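Local coordinates for protein histone deacetylase complex subunit SAP18 (Mus musculus, PDB 4A6Q) that enhances SIN3-HDAC1-mediated transcriptional repression as a subunit of the SIN3 complex and is an auxiliary component of the exon junction complex, at residues L30-T35 against L56-W61; A90-D95 against G130-I135. One frame throughout, in Å; residues are numbered along the deposited sequence. Where two conformers were deposited one is given.

Contact 1: L30-T35 against L56-W61. With IPA (isopropyl alcohol), chain B.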
ATOM      1  N   LEU A  30       7.263  -5.759   5.564  1.00 11.64           N
ATOM      2  CA  LEU A  30       5.947  -5.436   4.997  1.00 12.16           C
ATOM      3  C   LEU A  30       5.179  -6.736   4.732  1.00 10.83           C
ATOM      4  O   LEU A  30       5.689  -7.617   4.081  1.00 12.41           O
ATOM      5  CB  LEU A  30       6.173  -4.709   3.682  1.00 13.36           C
ATOM      6  CG  LEU A  30       4.930  -4.325   2.857  1.00 15.25           C
ATOM      7  CD1 LEU A  30       4.113  -3.308   3.642  1.00 18.35           C
ATOM      8  CD2 LEU A  30       5.318  -3.815   1.488  1.00 14.69           C
ATOM      9  N   ARG A  31       3.957  -6.829   5.249  1.00 10.64           N
ATOM     10  CA  ARG A  31       3.102  -8.011   5.040  1.00  9.98           C
ATOM     11  C   ARG A  31       2.080  -7.671   3.958  1.00 13.02           C
ATOM     12  O   ARG A  31       1.294  -6.721   4.108  1.00 12.26           O
ATOM     13  CB  ARG A  31       2.404  -8.381   6.351  1.00 11.61           C
ATOM     14  CG  ARG A  31       3.423  -8.718   7.492  1.00 14.05           C
ATOM     15  CD  ARG A  31       2.718  -9.021   8.811  1.00 15.16           C
ATOM     16  NE  ARG A  31       1.980 -10.277   8.742  1.00 16.98           N
ATOM     17  CZ  ARG A  31       1.237 -10.772   9.726  1.00 21.07           C
ATOM     18  NH1 ARG A  31       1.111 -10.113  10.880  1.00 23.51           N
ATOM     19  NH2 ARG A  31       0.595 -11.920   9.546  1.00 21.48           N
ATOM     20  N   VAL A  32       2.141  -8.408   2.854  1.00 11.34           N
ATOM     21  CA  VAL A  32       1.313  -8.125   1.676  1.00 10.15           C
ATOM     22  C   VAL A  32       0.349  -9.274   1.465  1.00 13.01           C
ATOM     23  O   VAL A  32       0.751 -10.434   1.446  1.00 15.59           O
ATOM     24  CB  VAL A  32       2.215  -8.021   0.439  1.00 10.68           C
ATOM     25  CG1 VAL A  32       1.384  -7.732  -0.809  1.00 13.35           C
ATOM     26  CG2 VAL A  32       3.248  -6.911   0.644  1.00 12.15           C
ATOM     27  N   PHE A  33      -0.932  -8.948   1.358  1.00  9.99           N
ATOM     28  CA  PHE A  33      -1.945  -9.933   1.088  1.00  7.87           C
ATOM     29  C   PHE A  33      -2.442  -9.654  -0.306  1.00  9.90           C
ATOM     30  O   PHE A  33      -2.423  -8.502  -0.736  1.00 11.88           O
ATOM     31  CB  PHE A  33      -3.061  -9.803   2.129  1.00 11.04           C
ATOM     32  CG  PHE A  33      -2.566 -10.046   3.541  1.00 12.64           C
ATOM     33  CD1 PHE A  33      -2.052  -9.011   4.302  1.00 12.24           C
ATOM     34  CD2 PHE A  33      -2.573 -11.329   4.080  1.00 14.24           C
ATOM     35  CE1 PHE A  33      -1.573  -9.234   5.575  1.00 12.19           C
ATOM     36  CE2 PHE A  33      -2.111 -11.562   5.363  1.00 15.08           C
ATOM     37  CZ  PHE A  33      -1.577 -10.514   6.102  1.00 14.06           C
ATOM     38  N   THR A  34      -2.836 -10.703  -1.000  1.00 10.42           N
ATOM     39  CA  THR A  34      -3.247 -10.542  -2.401  1.00  9.36           C
ATOM     40  C   THR A  34      -4.551 -11.284  -2.663  1.00 10.12           C
ATOM     41  O   THR A  34      -4.879 -12.260  -1.986  1.00 12.71           O
ATOM     42  CB  THR A  34      -2.158 -11.030  -3.430  1.00 12.86           C
ATOM     43  OG1 THR A  34      -1.839 -12.413  -3.199  1.00 16.13           O
ATOM     44  CG2 THR A  34      -0.857 -10.214  -3.306  1.00 13.24           C
ATOM     45  N   THR A  35      -5.301 -10.800  -3.651  1.00 10.78           N
ATOM     46  CA  THR A  35      -6.484 -11.522  -4.113  1.00 10.42           C
ATOM     47  C   THR A  35      -6.461 -11.675  -5.618  1.00 11.14           C
ATOM     48  O   THR A  35      -5.757 -10.941  -6.320  1.00 12.07           O
ATOM     49  CB  THR A  35      -7.814 -10.803  -3.760  1.00  8.57           C
ATOM     50  OG1 THR A  35      -7.949  -9.621  -4.579  1.00 11.57           O
ATOM     51  CG2 THR A  35      -7.863 -10.416  -2.306  1.00 11.29           C
ATOM     52  N   LEU A  56       2.603 -12.565   1.493  1.00 10.67           N
ATOM     53  CA  LEU A  56       3.967 -12.405   1.002  1.00 11.02           C
ATOM     54  C   LEU A  56       4.647 -11.411   1.928  1.00 12.47           C
ATOM     55  O   LEU A  56       4.112 -10.350   2.179  1.00 15.78           O
ATOM     56  CB  LEU A  56       3.924 -11.830  -0.419  1.00 14.77           C
ATOM     57  CG  LEU A  56       5.210 -11.328  -1.053  1.00 18.11           C
ATOM     58  CD1 LEU A  56       6.182 -12.462  -1.069  1.00 16.72           C
ATOM     59  CD2 LEU A  56       4.953 -10.801  -2.475  1.00 21.00           C
ATOM     60  N   GLN A  57       5.832 -11.733   2.424  1.00 11.74           N
ATOM     61  CA  GLN A  57       6.554 -10.787   3.271  1.00 13.47           C
ATOM     62  C   GLN A  57       7.748 -10.212   2.557  1.00 12.76           C
ATOM     63  O   GLN A  57       8.444 -10.931   1.843  1.00 13.84           O
ATOM     64  CB  GLN A  57       6.981 -11.452   4.604  1.00 11.76           C
ATOM     65  CG  GLN A  57       5.762 -11.744   5.433  1.00 13.01           C
ATOM     66  CD  GLN A  57       6.073 -12.292   6.807  1.00 16.32           C
ATOM     67  OE1 GLN A  57       7.244 -12.408   7.204  1.00 16.28           O
ATOM     68  NE2 GLN A  57       5.023 -12.596   7.562  1.00 17.45           N
ATOM     69  N   ILE A  58       7.973  -8.898   2.727  1.00 11.70           N
ATOM     70  CA  ILE A  58       9.000  -8.184   1.963  1.00 10.44           C
ATOM     71  C   ILE A  58       9.766  -7.263   2.910  1.00 10.82           C
ATOM     72  O   ILE A  58       9.174  -6.679   3.794  1.00 13.80           O
ATOM     73  CB  ILE A  58       8.332  -7.309   0.866  1.00 13.99           C
ATOM     74  CG1 ILE A  58       7.720  -8.220  -0.210  1.00 13.93           C
ATOM     75  CG2 ILE A  58       9.297  -6.297   0.247  1.00 15.88           C
ATOM     76  CD1 ILE A  58       6.899  -7.442  -1.255  1.00 18.81           C
ATOM     77  N   TYR A  59      11.093  -7.211   2.765  1.00 10.20           N
ATOM     78  CA  TYR A  59      11.874  -6.197   3.459  1.00 11.80           C
ATOM     79  C   TYR A  59      11.977  -5.004   2.529  1.00 11.44           C
ATOM     80  O   TYR A  59      12.451  -5.137   1.384  1.00 12.54           O
ATOM     81  CB  TYR A  59      13.292  -6.705   3.718  1.00 13.99           C
ATOM     82  CG  TYR A  59      13.428  -7.720   4.811  1.00 17.80           C
ATOM     83  CD1 TYR A  59      12.873  -7.496   6.046  1.00 18.87           C
ATOM     84  CD2 TYR A  59      14.097  -8.914   4.585  1.00 21.85           C
ATOM     85  CE1 TYR A  59      13.006  -8.445   7.076  1.00 23.70           C
ATOM     86  CE2 TYR A  59      14.230  -9.852   5.579  1.00 21.30           C
ATOM     87  CZ  TYR A  59      13.682  -9.609   6.812  1.00 22.93           C
ATOM     88  OH  TYR A  59      13.816 -10.553   7.803  1.00 27.69           O
ATOM     89  N   THR A  60      11.608  -3.823   3.009  1.00 11.87           N
ATOM     90  CA  THR A  60      11.613  -2.640   2.175  1.00 10.19           C
ATOM     91  C   THR A  60      11.750  -1.415   3.061  1.00 11.86           C
ATOM     92  O   THR A  60      12.092  -1.536   4.239  1.00 11.48           O
ATOM     93  CB  THR A  60      10.355  -2.599   1.256  1.00 13.24           C
ATOM     94  OG1 THR A  60      10.507  -1.585   0.239  1.00 13.66           O
ATOM     95  CG2 THR A  60       9.061  -2.351   2.065  1.00 12.90           C
ATOM     96  N   TRP A  61      11.486  -0.245   2.494  1.00 11.25           N
ATOM     97  CA  TRP A  61      11.643   1.031   3.187  1.00 10.18           C
ATOM     98  C   TRP A  61      10.416   1.926   2.945  1.00 11.24           C
ATOM     99  O   TRP A  61       9.565   1.597   2.128  1.00 11.79           O
ATOM    100  CB  TRP A  61      12.911   1.746   2.725  1.00 13.17           C
ATOM    101  CG  TRP A  61      14.180   1.033   3.108  1.00 13.01           C
ATOM    102  CD1 TRP A  61      14.963   1.251   4.236  1.00 13.30           C
ATOM    103  CD2 TRP A  61      14.812  -0.017   2.377  1.00 11.91           C
ATOM    104  NE1 TRP A  61      16.036   0.383   4.224  1.00 12.63           N
ATOM    105  CE2 TRP A  61      15.967  -0.399   3.098  1.00 12.95           C
ATOM    106  CE3 TRP A  61      14.523  -0.669   1.165  1.00 12.10           C
ATOM    107  CZ2 TRP A  61      16.829  -1.403   2.651  1.00 15.31           C
ATOM    108  CZ3 TRP A  61      15.364  -1.656   0.736  1.00 14.16           C
ATOM    109  CH2 TRP A  61      16.504  -2.026   1.473  1.00 15.01           C
TER
HETATM  110  C1  IPA B1144      -2.327 -13.869  -6.427  1.00 40.00           C
HETATM  111  C2  IPA B1144      -3.345 -14.701  -5.655  1.00 36.58           C
HETATM  112  C3  IPA B1144      -2.672 -15.988  -5.190  1.00 36.70           C
HETATM  113  O2  IPA B1144      -3.805 -13.989  -4.518  1.00 30.24           O

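Contact 2: A90-D95 against G130-I135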
ATOM      1  N   ALA A  90      -4.307  -1.225  -1.547  1.00  9.40           N
ATOM      2  CA  ALA A  90      -5.002  -0.614  -0.429  1.00  8.66           C
ATOM      3  C   ALA A  90      -4.191  -0.840   0.837  1.00  9.93           C
ATOM      4  O   ALA A  90      -3.511  -1.855   0.941  1.00 11.48           O
ATOM      5  CB  ALA A  90      -6.381  -1.222  -0.255  1.00 10.23           C
ATOM      6  N   ILE A  91      -4.287   0.080   1.792  1.00  9.94           N
ATOM      7  CA  ILE A  91      -3.660  -0.112   3.110  1.00  7.09           C
ATOM      8  C   ILE A  91      -4.736  -0.541   4.086  1.00  8.63           C
ATOM      9  O   ILE A  91      -5.837   0.027   4.116  1.00 10.90           O
ATOM     10  CB  ILE A  91      -3.011   1.192   3.577  1.00  7.60           C
ATOM     11  CG1 ILE A  91      -1.794   1.513   2.721  1.00  9.26           C
ATOM     12  CG2 ILE A  91      -2.532   1.012   5.024  1.00 11.31           C
ATOM     13  CD1 ILE A  91      -1.244   2.972   2.909  1.00 13.32           C
ATOM     14  N   VAL A  92      -4.460  -1.631   4.795  1.00  8.57           N
ATOM     15  CA  VAL A  92      -5.345  -2.154   5.830  1.00  7.61           C
ATOM     16  C   VAL A  92      -4.737  -1.780   7.174  1.00 10.67           C
ATOM     17  O   VAL A  92      -3.590  -2.132   7.451  1.00 10.43           O
ATOM     18  CB  VAL A  92      -5.464  -3.696   5.697  1.00 10.81           C
ATOM     19  CG1 VAL A  92      -6.352  -4.272   6.829  1.00 11.96           C
ATOM     20  CG2 VAL A  92      -6.021  -4.070   4.288  1.00 11.20           C
ATOM     21  N   PHE A  93      -5.481  -1.059   8.006  1.00 10.31           N
ATOM     22  CA  PHE A  93      -4.926  -0.440   9.195  1.00 10.23           C
ATOM     23  C   PHE A  93      -5.878  -0.551  10.352  1.00 11.61           C
ATOM     24  O   PHE A  93      -7.082  -0.673  10.191  1.00 12.31           O
ATOM     25  CB  PHE A  93      -4.533   1.033   8.955  1.00 10.78           C
ATOM     26  CG  PHE A  93      -5.664   1.945   8.511  1.00 13.30           C
ATOM     27  CD1 PHE A  93      -6.127   1.905   7.206  1.00 12.27           C
ATOM     28  CD2 PHE A  93      -6.177   2.919   9.376  1.00 16.33           C
ATOM     29  CE1 PHE A  93      -7.136   2.762   6.752  1.00 14.17           C
ATOM     30  CE2 PHE A  93      -7.192   3.786   8.937  1.00 16.01           C
ATOM     31  CZ  PHE A  93      -7.664   3.703   7.616  1.00 16.42           C
HETATM   32  N   MSE A  94      -5.334  -0.534  11.548  1.00 10.18           N
HETATM   33  CA  MSE A  94      -6.160  -0.724  12.736  0.50 10.35           C
HETATM   34  C   MSE A  94      -7.253   0.318  12.897  1.00 10.74           C
HETATM   35  O   MSE A  94      -7.028   1.527  12.750  1.00 12.03           O
HETATM   36  CB  MSE A  94      -5.283  -0.781  13.989  0.50 12.89           C
HETATM   37  CG  MSE A  94      -4.606  -2.117  14.150  0.50 12.95           C
HETATM   38 SE   MSE A  94      -3.620  -2.287  15.828  0.50 41.37          SE
HETATM   39  CE  MSE A  94      -2.776  -0.529  15.861  0.50 35.13           C
ATOM     40  N   ASP A  95      -8.455  -0.154  13.199  1.00 11.87           N
ATOM     41  CA  ASP A  95      -9.602   0.700  13.459  1.00 13.22           C
ATOM     42  C   ASP A  95      -9.497   1.199  14.906  1.00 13.26           C
ATOM     43  O   ASP A  95      -9.462   0.407  15.839  1.00 16.04           O
ATOM     44  CB  ASP A  95     -10.855  -0.149  13.213  1.00 12.39           C
ATOM     45  CG  ASP A  95     -12.146   0.648  13.251  1.00 17.32           C
ATOM     46  OD1 ASP A  95     -12.201   1.744  13.855  1.00 15.53           O
ATOM     47  OD2 ASP A  95     -13.122   0.127  12.661  1.00 19.65           O
ATOM     48  N   GLY A 130       3.024  -1.941  10.967  1.00 25.18           N
ATOM     49  CA  GLY A 130       1.907  -2.464  11.714  1.00 20.40           C
ATOM     50  C   GLY A 130       0.718  -2.552  10.783  1.00 18.99           C
ATOM     51  O   GLY A 130      -0.204  -3.353  11.011  1.00 20.90           O
ATOM     52  N   ASP A 131       0.715  -1.687   9.770  1.00 13.55           N
ATOM     53  CA  ASP A 131      -0.348  -1.783   8.758  1.00 13.49           C
ATOM     54  C   ASP A 131      -0.049  -2.937   7.821  1.00 15.18           C
ATOM     55  O   ASP A 131       1.108  -3.326   7.653  1.00 17.73           O
ATOM     56  CB  ASP A 131      -0.414  -0.529   7.886  1.00 13.87           C
ATOM     57  CG  ASP A 131      -0.764   0.740   8.637  1.00 13.40           C
ATOM     58  OD1 ASP A 131      -1.261   0.689   9.804  1.00 13.78           O
ATOM     59  OD2 ASP A 131      -0.571   1.837   8.041  1.00 13.65           O
ATOM     60  N   TYR A 132      -1.077  -3.412   7.118  1.00 13.54           N
ATOM     61  CA  TYR A 132      -0.900  -4.415   6.049  1.00 12.51           C
ATOM     62  C   TYR A 132      -1.136  -3.789   4.689  1.00 11.84           C
ATOM     63  O   TYR A 132      -1.824  -2.751   4.576  1.00 12.27           O
ATOM     64  CB  TYR A 132      -1.868  -5.590   6.225  1.00 12.17           C
ATOM     65  CG  TYR A 132      -1.913  -6.139   7.637  1.00 10.93           C
ATOM     66  CD1 TYR A 132      -0.770  -6.612   8.234  1.00 16.40           C
ATOM     67  CD2 TYR A 132      -3.104  -6.210   8.332  1.00 13.56           C
ATOM     68  CE1 TYR A 132      -0.790  -7.126   9.535  1.00 19.37           C
ATOM     69  CE2 TYR A 132      -3.134  -6.717   9.614  1.00 16.29           C
ATOM     70  CZ  TYR A 132      -1.977  -7.185  10.200  1.00 19.45           C
ATOM     71  OH  TYR A 132      -1.988  -7.701  11.495  1.00 25.40           O
ATOM     72  N   LEU A 133      -0.544  -4.382   3.654  1.00  9.42           N
ATOM     73  CA  LEU A 133      -0.850  -3.954   2.281  1.00  9.89           C
ATOM     74  C   LEU A 133      -1.684  -5.012   1.589  1.00 12.76           C
ATOM     75  O   LEU A 133      -1.383  -6.197   1.682  1.00 15.57           O
ATOM     76  CB  LEU A 133       0.461  -3.770   1.523  1.00 13.54           C
ATOM     77  CG  LEU A 133       0.406  -2.966   0.235  1.00 16.25           C
ATOM     78  CD1 LEU A 133       0.056  -1.482   0.514  1.00 17.11           C
ATOM     79  CD2 LEU A 133       1.798  -3.066  -0.414  1.00 14.64           C
ATOM     80  N   ASP A 134      -2.768  -4.600   0.922  1.00  9.18           N
ATOM     81  CA  ASP A 134      -3.635  -5.573   0.245  1.00  8.27           C
ATOM     82  C   ASP A 134      -3.616  -5.244  -1.233  1.00 10.89           C
ATOM     83  O   ASP A 134      -3.823  -4.092  -1.614  1.00 12.12           O
ATOM     84  CB  ASP A 134      -5.075  -5.449   0.774  1.00  8.90           C
ATOM     85  CG  ASP A 134      -5.903  -6.674   0.493  1.00 12.37           C
ATOM     86  OD1 ASP A 134      -5.574  -7.748   1.005  1.00 15.24           O
ATOM     87  OD2 ASP A 134      -6.936  -6.580  -0.202  1.00 12.65           O
ATOM     88  N   ILE A 135      -3.365  -6.228  -2.077  1.00  9.82           N
ATOM     89  CA  ILE A 135      -3.311  -5.971  -3.518  1.00  9.91           C
ATOM     90  C   ILE A 135      -4.308  -6.864  -4.230  1.00  9.88           C
ATOM     91  O   ILE A 135      -4.203  -8.080  -4.176  1.00 11.27           O
ATOM     92  CB  ILE A 135      -1.903  -6.233  -4.093  1.00  9.12           C
ATOM     93  CG1 ILE A 135      -0.842  -5.523  -3.258  1.00 10.13           C
ATOM     94  CG2 ILE A 135      -1.859  -5.829  -5.578  1.00 13.43           C
ATOM     95  CD1 ILE A 135       0.576  -5.854  -3.737  1.00 14.24           C
TER
HETATM   96  O   HOH W   1      -2.505  -0.901  11.673  1.00 13.65           O

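Contact 1: L30-T35 against L56-W61
Leu30 and Val32 meet Ile58 and Leu56 through four backbone hydrogen bonds, two for each hydrogen-bonded antiparallel pair. The straightest is Leu30 N to Ile58 O, at 2.8 Å and 176°; Ile58 N returns a bond to Leu30 O that is more bent. Val32 N and Leu56 N pair in the same reciprocal way with Leu56 O and Val32 O. Between the two pairs, Arg31 faces Gln57 as a non-hydrogen-bonded pair, and Gln57 CA brings its hydrogen to Leu30 O at 3.4 Å.

The side chains of Leu30, Val32, Leu56 and Ile58 share one face. With CG1 anti to the carbonyl carbon (chi1 -69°) and the chain extended beyond it, Ile58 carries CD1 across to Val32 CG2, 4.1 Å away. At the other end, the Thr60 methyl CG2 lies 4.1 Å from Leu30 CD2. Outside the pair, helix 66-76 covers this face: Leu30 rests on Leu69, Ile58 on Leu72, and Leu56 on Val73 and Val76.

On the reverse face Arg31 and Gln57 run side by side, pointing the same way, with Arg31 NE 4.0 Å from Gln57 NE2 and the guanidinium and amide planes 70° apart. Both donors share Glu55 OE2, which takes a salt bridge from Arg31 NE and a hydrogen bond from Gln57 NE2 and probably keeps the two chains together. Beyond the paired residues, Thr34 OG1 is hydrogen-bonded to O2 of an isopropyl alcohol, probably from the crystallisation liquor, at 2.8 Å.

An antiparallel strand pair with an apolar face packed on the helix and Arg31 and Gln57 on the other side is the opening element of the ubiquitin-like beta-grasp fold, in which the sheet curls around its helix.

Contact 2: A90-D95 against G130-I135
Ala90 and Val92 exchange backbone hydrogen bonds with Asp134 and Tyr132, so all four backbone N-H groups and all four carbonyl oxygens of these two antiparallel pairs have partners across the strands. Asp134 N reaches Ala90 O at 2.8 Å and 175°, and Ala90 N binds Asp134 O less straightly. Tyr132 N and Val92 N bond in the same way to Val92 O and Tyr132 O. Tyr132 O also receives the CA hydrogen of Ile91.

Past the last pair, a water takes over: it accepts from Met94 N (a selenomethionine) at 2.9 Å and lies 2.8 Å from Asp131 OD1, a possible acceptor. Asp131 CG, anti to the carbonyl carbon and beside the backbone N (chi1 -63°), brings the carboxylate against apolar carbon, OD1 3.4 Å from Phe93 CB and OD2 3.7 Å from Ile91 CG2, while OD2 accepts from Gln128 N. Replacing Asp131 by an alanine is likely to leave Gln128 N without this acceptor and the water less firmly placed. Both carboxylate oxygens of Asp134 are satisfied, OD1 by His41 ND1 and OD2 by His40 ND1; its CB packs on Val92 CG2, and Val92 CG1 touches the edge of the Tyr132 ring at 4.1 Å.

Strand 101-110 flanks 86-94 on one side and strand 28-35 flanks 132-138 on the other, so this pairing lies inside the sheet.

Overall arrangement
Contacts 1 and 2 belong to one mixed sheet, their centres 10 Å apart, and follow each other in series along the chain: the first closes before the second opens. Across the sheet the strands run 56-60, 28-35, 132-138, 86-94, 101-110. Strands 28-35 and 132-138, parallel neighbours, join the two contacts: Phe33 N and O probably bond to Leu133 O and Ile135 N, and Val32 CG1 packs on Ile135 CD1. Contact 1 thus includes strand 56-60, an outermost strand within this chain, and contact 2 lies further in. Part of contact 2 falls in residues 93-143, a region probably involved in splicing regulation, so part of that region is woven into the sheet of the ubiquitin-like fold.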